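Local coordinates for protein ribosomal RNA methyltransferase, putative (Plasmodium falciparum, PDB 2PLW) that binds S-adenosylmethionine and probably methylates ribosomal RNA at a uridine 2'-O position, at residues D125-T137 with Y150-L163. Numbering follows the deposited sequence.
Sequences DHLNSCELTLSIT and YIVKMYLGSQTNNL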
ATOM      1  N   ASP A 125       7.774 -18.191  -5.346  1.00 20.19           N
ATOM      2  CA  ASP A 125       7.058 -17.308  -4.434  1.00 20.12           C
ATOM      3  C   ASP A 125       7.583 -15.872  -4.557  1.00 19.39           C
ATOM      4  O   ASP A 125       6.811 -14.920  -4.485  1.00 20.00           O
ATOM      5  CB  ASP A 125       7.182 -17.799  -2.984  1.00 20.43           C
ATOM      6  CG  ASP A 125       6.356 -19.059  -2.729  1.00 22.30           C
ATOM      7  OD1 ASP A 125       5.386 -19.301  -3.467  1.00 24.52           O
ATOM      8  OD2 ASP A 125       6.697 -19.799  -1.787  1.00 25.31           O
ATOM      9  N   HIS A 126       8.890 -15.735  -4.760  1.00 17.52           N
ATOM     10  CA  HIS A 126       9.475 -14.407  -4.983  1.00 17.53           C
ATOM     11  C   HIS A 126       8.951 -13.816  -6.288  1.00 17.03           C
ATOM     12  O   HIS A 126       8.527 -12.655  -6.315  1.00 16.34           O
ATOM     13  CB  HIS A 126      11.000 -14.467  -4.988  1.00 17.72           C
ATOM     14  CG  HIS A 126      11.648 -13.172  -5.376  1.00 18.51           C
ATOM     15  ND1 HIS A 126      11.555 -12.038  -4.594  1.00 16.98           N
ATOM     16  CD2 HIS A 126      12.335 -12.816  -6.486  1.00 18.69           C
ATOM     17  CE1 HIS A 126      12.185 -11.044  -5.197  1.00 18.13           C
ATOM     18  NE2 HIS A 126      12.676 -11.490  -6.340  1.00 19.69           N
ATOM     19  N   LEU A 127       8.988 -14.587  -7.374  1.00 16.19           N
ATOM     20  CA  LEU A 127       8.472 -14.102  -8.667  1.00 16.30           C
ATOM     21  C   LEU A 127       6.996 -13.708  -8.583  1.00 16.56           C
ATOM     22  O   LEU A 127       6.572 -12.670  -9.148  1.00 16.05           O
ATOM     23  CB  LEU A 127       8.673 -15.133  -9.789  1.00 16.61           C
ATOM     24  CG  LEU A 127       8.439 -14.622 -11.221  1.00 17.76           C
ATOM     25  CD1 LEU A 127       9.492 -13.555 -11.522  1.00 17.61           C
ATOM     26  CD2 LEU A 127       8.488 -15.792 -12.220  1.00 17.12           C
ATOM     27  N   ASN A 128       6.204 -14.527  -7.887  1.00 16.60           N
ATOM     28  CA  ASN A 128       4.786 -14.194  -7.677  1.00 16.49           C
ATOM     29  C   ASN A 128       4.638 -12.901  -6.903  1.00 16.19           C
ATOM     30  O   ASN A 128       3.737 -12.113  -7.180  1.00 15.52           O
ATOM     31  CB  ASN A 128       4.049 -15.293  -6.909  1.00 16.88           C
ATOM     32  CG  ASN A 128       3.941 -16.580  -7.682  1.00 19.15           C
ATOM     33  OD1 ASN A 128       4.216 -16.624  -8.877  1.00 23.01           O
ATOM     34  ND2 ASN A 128       3.520 -17.649  -6.991  1.00 22.04           N
ATOM     35  N   SER A 129       5.482 -12.734  -5.890  1.00 15.76           N
ATOM     36  CA  SER A 129       5.517 -11.504  -5.101  1.00 16.06           C
ATOM     37  C   SER A 129       5.878 -10.317  -5.977  1.00 15.64           C
ATOM     38  O   SER A 129       5.325  -9.220  -5.801  1.00 15.66           O
ATOM     39  CB  SER A 129       6.518 -11.634  -3.945  1.00 15.80           C
ATOM     40  OG  SER A 129       6.605 -10.450  -3.151  1.00 19.31           O
ATOM     41  N   CYS A 130       6.842 -10.507  -6.872  1.00 14.65           N
ATOM     42  CA  CYS A 130       7.216  -9.450  -7.829  1.00 15.23           C
ATOM     43  C   CYS A 130       6.013  -9.057  -8.678  1.00 15.32           C
ATOM     44  O   CYS A 130       5.744  -7.872  -8.908  1.00 14.74           O
ATOM     45  CB  CYS A 130       8.352  -9.951  -8.719  1.00 15.50           C
ATOM     46  SG  CYS A 130       9.902 -10.003  -7.812  1.00 18.69           S
ATOM     47  N   GLU A 131       5.275 -10.070  -9.124  1.00 15.39           N
ATOM     48  CA  GLU A 131       4.126  -9.852 -10.004  1.00 16.48           C
ATOM     49  C   GLU A 131       3.072  -9.012  -9.280  1.00 15.01           C
ATOM     50  O   GLU A 131       2.563  -8.050  -9.843  1.00 15.79           O
ATOM     51  CB  GLU A 131       3.516 -11.175 -10.491  1.00 17.29           C
ATOM     52  CG  GLU A 131       2.285 -10.926 -11.384  1.00 20.08           C
ATOM     53  CD  GLU A 131       1.632 -12.207 -11.938  1.00 21.37           C
ATOM     54  OE1 GLU A 131       1.461 -13.183 -11.171  1.00 25.57           O
ATOM     55  OE2 GLU A 131       1.261 -12.196 -13.138  1.00 29.81           O
ATOM     56  N   LEU A 132       2.798  -9.358  -8.020  1.00 14.82           N
ATOM     57  CA  LEU A 132       1.839  -8.620  -7.206  1.00 13.51           C
ATOM     58  C   LEU A 132       2.338  -7.199  -6.982  1.00 13.35           C
ATOM     59  O   LEU A 132       1.561  -6.242  -7.068  1.00 12.90           O
ATOM     60  CB  LEU A 132       1.604  -9.321  -5.865  1.00 13.14           C
ATOM     61  CG  LEU A 132       0.661  -8.583  -4.894  1.00 14.64           C
ATOM     62  CD1 LEU A 132      -0.685  -8.279  -5.561  1.00 16.43           C
ATOM     63  CD2 LEU A 132       0.462  -9.417  -3.662  1.00 13.88           C
ATOM     64  N   THR A 133       3.627  -7.068  -6.689  1.00 13.05           N
ATOM     65  CA  THR A 133       4.220  -5.754  -6.454  1.00 12.59           C
ATOM     66  C   THR A 133       4.095  -4.859  -7.702  1.00 13.07           C
ATOM     67  O   THR A 133       3.791  -3.677  -7.615  1.00 12.77           O
ATOM     68  CB  THR A 133       5.683  -5.902  -6.012  1.00 14.04           C
ATOM     69  OG1 THR A 133       5.697  -6.591  -4.752  1.00 16.45           O
ATOM     70  CG2 THR A 133       6.309  -4.525  -5.829  1.00 15.74           C
ATOM     71  N   LEU A 134       4.323  -5.455  -8.863  1.00 11.73           N
ATOM     72  CA  LEU A 134       4.169  -4.726 -10.113  1.00 11.90           C
ATOM     73  C   LEU A 134       2.702  -4.309 -10.317  1.00 12.19           C
ATOM     74  O   LEU A 134       2.470  -3.182 -10.719  1.00 12.41           O
ATOM     75  CB  LEU A 134       4.707  -5.548 -11.298  1.00 12.09           C
ATOM     76  CG  LEU A 134       6.236  -5.624 -11.335  1.00 13.07           C
ATOM     77  CD1 LEU A 134       6.697  -6.692 -12.338  1.00 15.79           C
ATOM     78  CD2 LEU A 134       6.820  -4.246 -11.685  1.00 15.26           C
ATOM     79  N   SER A 135       1.735  -5.192 -10.027  1.00 12.78           N
ATOM     80  CA  SER A 135       0.305  -4.872 -10.169  1.00 14.37           C
ATOM     81  C   SER A 135      -0.082  -3.707  -9.271  1.00 13.89           C
ATOM     82  O   SER A 135      -0.729  -2.753  -9.719  1.00 13.54           O
ATOM     83  CB  SER A 135      -0.601  -6.087  -9.869  1.00 14.56           C
ATOM     84  OG  SER A 135      -0.416  -7.065 -10.881  1.00 16.94           O
ATOM     85  N   ILE A 136       0.361  -3.774  -8.015  1.00 13.79           N
ATOM     86  CA  ILE A 136       0.039  -2.727  -7.060  1.00 14.15           C
ATOM     87  C   ILE A 136       0.729  -1.430  -7.471  1.00 13.41           C
ATOM     88  O   ILE A 136       0.125  -0.368  -7.401  1.00 13.69           O
ATOM     89  CB  ILE A 136       0.436  -3.129  -5.622  1.00 13.54           C
ATOM     90  CG1 ILE A 136      -0.455  -4.279  -5.135  1.00 15.60           C
ATOM     91  CG2 ILE A 136       0.228  -1.940  -4.679  1.00 12.60           C
ATOM     92  CD1 ILE A 136       0.107  -4.979  -3.903  1.00 17.96           C
ATOM     93  N   THR A 137       1.983  -1.512  -7.926  1.00 12.90           N
ATOM     94  CA  THR A 137       2.715  -0.321  -8.411  1.00 13.02           C
ATOM     95  C   THR A 137       2.034   0.366  -9.623  1.00 13.17           C
ATOM     96  O   THR A 137       1.888   1.578  -9.663  1.00 12.92           O
ATOM     97  CB  THR A 137       4.177  -0.697  -8.709  1.00 13.71           C
ATOM     98  OG1 THR A 137       4.761  -1.221  -7.501  1.00 13.58           O
ATOM     99  CG2 THR A 137       4.998   0.514  -9.254  1.00 13.22           C
ATOM    100  N   TYR A 150       4.621   6.067  -0.974  1.00 12.24           N
ATOM    101  CA  TYR A 150       4.151   4.734  -1.342  1.00 11.57           C
ATOM    102  C   TYR A 150       5.016   3.744  -0.621  1.00 12.09           C
ATOM    103  O   TYR A 150       6.244   3.815  -0.749  1.00 12.78           O
ATOM    104  CB  TYR A 150       4.326   4.570  -2.841  1.00 11.75           C
ATOM    105  CG  TYR A 150       4.120   3.166  -3.381  1.00 10.86           C
ATOM    106  CD1 TYR A 150       2.971   2.429  -3.039  1.00 10.83           C
ATOM    107  CD2 TYR A 150       4.995   2.641  -4.333  1.00 11.76           C
ATOM    108  CE1 TYR A 150       2.731   1.138  -3.588  1.00 12.74           C
ATOM    109  CE2 TYR A 150       4.769   1.356  -4.891  1.00 12.69           C
ATOM    110  CZ  TYR A 150       3.639   0.626  -4.520  1.00 12.15           C
ATOM    111  OH  TYR A 150       3.403  -0.631  -5.049  1.00 13.15           O
ATOM    112  N   ILE A 151       4.391   2.845   0.136  1.00 12.45           N
ATOM    113  CA  ILE A 151       5.118   1.774   0.838  1.00 13.47           C
ATOM    114  C   ILE A 151       4.516   0.434   0.469  1.00 13.47           C
ATOM    115  O   ILE A 151       3.313   0.229   0.559  1.00 14.93           O
ATOM    116  CB  ILE A 151       5.113   1.988   2.371  1.00 13.28           C
ATOM    117  CG1 ILE A 151       5.689   3.369   2.665  1.00 14.83           C
ATOM    118  CG2 ILE A 151       5.952   0.887   3.013  1.00 16.28           C
ATOM    119  CD1 ILE A 151       5.745   3.710   4.142  1.00 19.22           C
ATOM    120  N   VAL A 152       5.349  -0.485  -0.012  1.00 12.95           N
ATOM    121  CA  VAL A 152       4.808  -1.758  -0.485  1.00 13.30           C
ATOM    122  C   VAL A 152       5.660  -2.915   0.018  1.00 13.72           C
ATOM    123  O   VAL A 152       6.895  -2.876  -0.059  1.00 14.53           O
ATOM    124  CB  VAL A 152       4.669  -1.775  -2.032  1.00 13.05           C
ATOM    125  CG1 VAL A 152       6.008  -1.493  -2.730  1.00 13.25           C
ATOM    126  CG2 VAL A 152       4.029  -3.085  -2.529  1.00 13.70           C
ATOM    127  N   LYS A 153       4.983  -3.932   0.536  1.00 14.40           N
ATOM    128  CA  LYS A 153       5.677  -5.143   0.991  1.00 15.07           C
ATOM    129  C   LYS A 153       5.983  -6.103  -0.164  1.00 16.45           C
ATOM    130  O   LYS A 153       5.220  -6.205  -1.121  1.00 16.04           O
ATOM    131  CB  LYS A 153       4.848  -5.847   2.073  1.00 15.87           C
ATOM    132  CG  LYS A 153       5.586  -6.978   2.792  1.00 13.26           C
ATOM    133  CD  LYS A 153       4.736  -7.563   3.922  1.00 14.40           C
ATOM    134  CE  LYS A 153       3.458  -8.237   3.510  1.00 12.78           C
ATOM    135  NZ  LYS A 153       2.673  -8.648   4.719  1.00 15.98           N
ATOM    136  N   MET A 154       7.101  -6.818  -0.059  1.00 17.67           N
ATOM    137  CA  MET A 154       7.334  -7.937  -0.979  1.00 19.33           C
ATOM    138  C   MET A 154       8.263  -8.943  -0.327  1.00 20.05           C
ATOM    139  O   MET A 154       8.955  -8.600   0.660  1.00 20.89           O
ATOM    140  CB  MET A 154       7.937  -7.462  -2.298  1.00 18.88           C
ATOM    141  CG  MET A 154       9.400  -7.013  -2.202  1.00 18.51           C
ATOM    142  SD  MET A 154      10.140  -6.682  -3.825  1.00 20.89           S
ATOM    143  CE  MET A 154       9.822  -8.229  -4.689  1.00 23.05           C
ATOM    144  N   TYR A 155       8.274 -10.164  -0.870  1.00 20.93           N
ATOM    145  CA  TYR A 155       9.309 -11.145  -0.486  1.00 22.34           C
ATOM    146  C   TYR A 155      10.628 -10.728  -1.089  1.00 22.01           C
ATOM    147  O   TYR A 155      10.736 -10.588  -2.309  1.00 21.57           O
ATOM    148  CB  TYR A 155       8.958 -12.578  -0.923  1.00 24.20           C
ATOM    149  CG  TYR A 155       7.842 -13.175  -0.108  1.00 27.56           C
ATOM    150  CD1 TYR A 155       7.978 -13.357   1.271  1.00 29.06           C
ATOM    151  CD2 TYR A 155       6.633 -13.531  -0.708  1.00 28.66           C
ATOM    152  CE1 TYR A 155       6.933 -13.888   2.028  1.00 29.55           C
ATOM    153  CE2 TYR A 155       5.587 -14.057   0.042  1.00 31.08           C
ATOM    154  CZ  TYR A 155       5.750 -14.234   1.405  1.00 29.52           C
ATOM    155  OH  TYR A 155       4.722 -14.759   2.152  1.00 30.25           O
ATOM    156  N   LEU A 156      11.632 -10.526  -0.236  1.00 21.55           N
ATOM    157  CA  LEU A 156      12.959 -10.155  -0.691  1.00 21.63           C
ATOM    158  C   LEU A 156      13.545 -11.259  -1.557  1.00 21.18           C
ATOM    159  O   LEU A 156      13.394 -12.457  -1.263  1.00 21.90           O
ATOM    160  CB  LEU A 156      13.894  -9.887   0.490  1.00 21.31           C
ATOM    161  CG  LEU A 156      15.374  -9.563   0.202  1.00 23.27           C
ATOM    162  CD1 LEU A 156      15.578  -8.176  -0.369  1.00 22.07           C
ATOM    163  CD2 LEU A 156      16.217  -9.682   1.469  1.00 23.14           C
ATOM    164  N   GLY A 157      14.223 -10.848  -2.614  1.00 19.52           N
ATOM    165  CA  GLY A 157      14.873 -11.820  -3.486  1.00 19.40           C
ATOM    166  C   GLY A 157      15.534 -11.207  -4.682  1.00 19.62           C
ATOM    167  O   GLY A 157      15.833 -10.018  -4.711  1.00 19.10           O
ATOM    168  N   SER A 158      15.769 -12.048  -5.676  1.00 19.28           N
ATOM    169  CA  SER A 158      16.626 -11.678  -6.791  1.00 20.56           C
ATOM    170  C   SER A 158      16.200 -10.414  -7.542  1.00 18.51           C
ATOM    171  O   SER A 158      17.047  -9.701  -8.078  1.00 19.34           O
ATOM    172  CB  SER A 158      16.799 -12.875  -7.737  1.00 21.42           C
ATOM    173  OG  SER A 158      15.938 -12.861  -8.851  1.00 22.00           O
ATOM    174  N   GLN A 159      14.891 -10.139  -7.563  1.00 17.17           N
ATOM    175  CA  GLN A 159      14.343  -9.020  -8.328  1.00 16.36           C
ATOM    176  C   GLN A 159      14.075  -7.765  -7.506  1.00 15.63           C
ATOM    177  O   GLN A 159      13.675  -6.740  -8.039  1.00 15.10           O
ATOM    178  CB  GLN A 159      13.014  -9.421  -8.985  1.00 15.36           C
ATOM    179  CG  GLN A 159      13.159 -10.642  -9.899  1.00 15.12           C
ATOM    180  CD  GLN A 159      14.072 -10.338 -11.065  1.00 13.60           C
ATOM    181  OE1 GLN A 159      13.735  -9.532 -11.919  1.00 15.70           O
ATOM    182  NE2 GLN A 159      15.238 -10.966 -11.092  1.00 16.24           N
ATOM    183  N   THR A 160      14.264  -7.848  -6.202  1.00 15.39           N
ATOM    184  CA  THR A 160      13.973  -6.712  -5.350  1.00 16.42           C
ATOM    185  C   THR A 160      14.684  -5.449  -5.820  1.00 16.87           C
ATOM    186  O   THR A 160      14.068  -4.379  -5.941  1.00 15.71           O
ATOM    187  CB  THR A 160      14.280  -7.050  -3.872  1.00 16.18           C
ATOM    188  OG1 THR A 160      13.446  -8.138  -3.487  1.00 15.82           O
ATOM    189  CG2 THR A 160      13.982  -5.867  -2.951  1.00 17.93           C
ATOM    190  N   ASN A 161      15.976  -5.550  -6.105  1.00 18.08           N
ATOM    191  CA  ASN A 161      16.676  -4.347  -6.475  1.00 19.41           C
ATOM    192  C   ASN A 161      16.253  -3.782  -7.831  1.00 18.60           C
ATOM    193  O   ASN A 161      16.201  -2.559  -8.012  1.00 18.22           O
ATOM    194  CB  ASN A 161      18.186  -4.504  -6.345  1.00 20.46           C
ATOM    195  CG  ASN A 161      18.780  -3.393  -5.518  1.00 25.88           C
ATOM    196  OD1 ASN A 161      19.411  -2.475  -6.049  1.00 31.12           O
ATOM    197  ND2 ASN A 161      18.504  -3.421  -4.212  1.00 29.72           N
ATOM    198  N   ASN A 162      15.899  -4.664  -8.763  1.00 17.77           N
ATOM    199  CA  ASN A 162      15.294  -4.208 -10.012  1.00 18.13           C
ATOM    200  C   ASN A 162      14.054  -3.343  -9.747  1.00 16.54           C
ATOM    201  O   ASN A 162      13.864  -2.286 -10.369  1.00 15.85           O
ATOM    202  CB  ASN A 162      14.900  -5.386 -10.895  1.00 18.43           C
ATOM    203  CG  ASN A 162      16.084  -6.166 -11.430  1.00 20.77           C
ATOM    204  OD1 ASN A 162      17.227  -5.661 -11.541  1.00 24.24           O
ATOM    205  ND2 ASN A 162      15.819  -7.423 -11.771  1.00 22.01           N
ATOM    206  N   LEU A 163      13.212  -3.806  -8.829  1.00 15.44           N
ATOM    207  CA  LEU A 163      11.974  -3.095  -8.509  1.00 15.29           C
ATOM    208  C   LEU A 163      12.293  -1.786  -7.822  1.00 15.30           C
ATOM    209  O   LEU A 163      11.674  -0.743  -8.093  1.00 14.88           O
ATOM    210  CB  LEU A 163      11.077  -3.965  -7.625  1.00 15.11           C
ATOM    211  CG  LEU A 163      10.460  -5.148  -8.391  1.00 18.90           C
ATOM    212  CD1 LEU A 163       9.432  -5.848  -7.539  1.00 19.62           C
ATOM    213  CD2 LEU A 163       9.821  -4.689  -9.663  1.00 21.87           C
TER
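His126 reaches from helix 122-143 into the loop after strand 148-155 and uses both ring nitrogens there. Its ND1 donates to Tyr155 O at 2.8 Å. That oxygen lies in the ring plane, but the donor stands above the carbonyl plane and the bond is bent. The other ring nitrogen, NE2, accepts from Gln159 N at 2.9 Å, a straighter bond (162°). The two bonds fix the rotation of the ring and are consistent with a neutral imidazole protonated at ND1. Gly157 CA packs over one face in a CH-pi contact, 3.5 Å from the His126 ring centroid. Cys130 SG lies against the opposite face and also meets Gln159 CB and Met154 CE. One turn along the helix, Ser129 OG accepts from Tyr155 N at 2.8 Å. Ser129 CB touches the edge of the Tyr155 ring.

This is Rossmann-like packing of the class I methyltransferase fold, in the FtsJ-like methyltransferase domain, the part of the longer protein present here. Helix 122-143 runs nearly antiparallel to strand 148-155, on one face of the central sheet. At the far end, Tyr150 crosses Thr137 at about a right angle, and its OH donates to Thr137 OG1 at 2.9 Å. Thr137 OG1 in turn donates to Thr133 O at 2.6 Å. Between these polar ends, Thr133 CG2 meets Leu163 CD1. With OG1 beside the backbone N (chi1 -64°), Thr133 OG1 donates to Ser129 O and also packs against Met154 CB.

A type I turn from Gly157 to Thr160 shapes the loop around His126, and Thr160 OG1 accepts from Gly157 N. Leu132 touches S-adenosylmethionine. Lys153, the predicted proton acceptor, forms a salt bridge from NZ to Asp113.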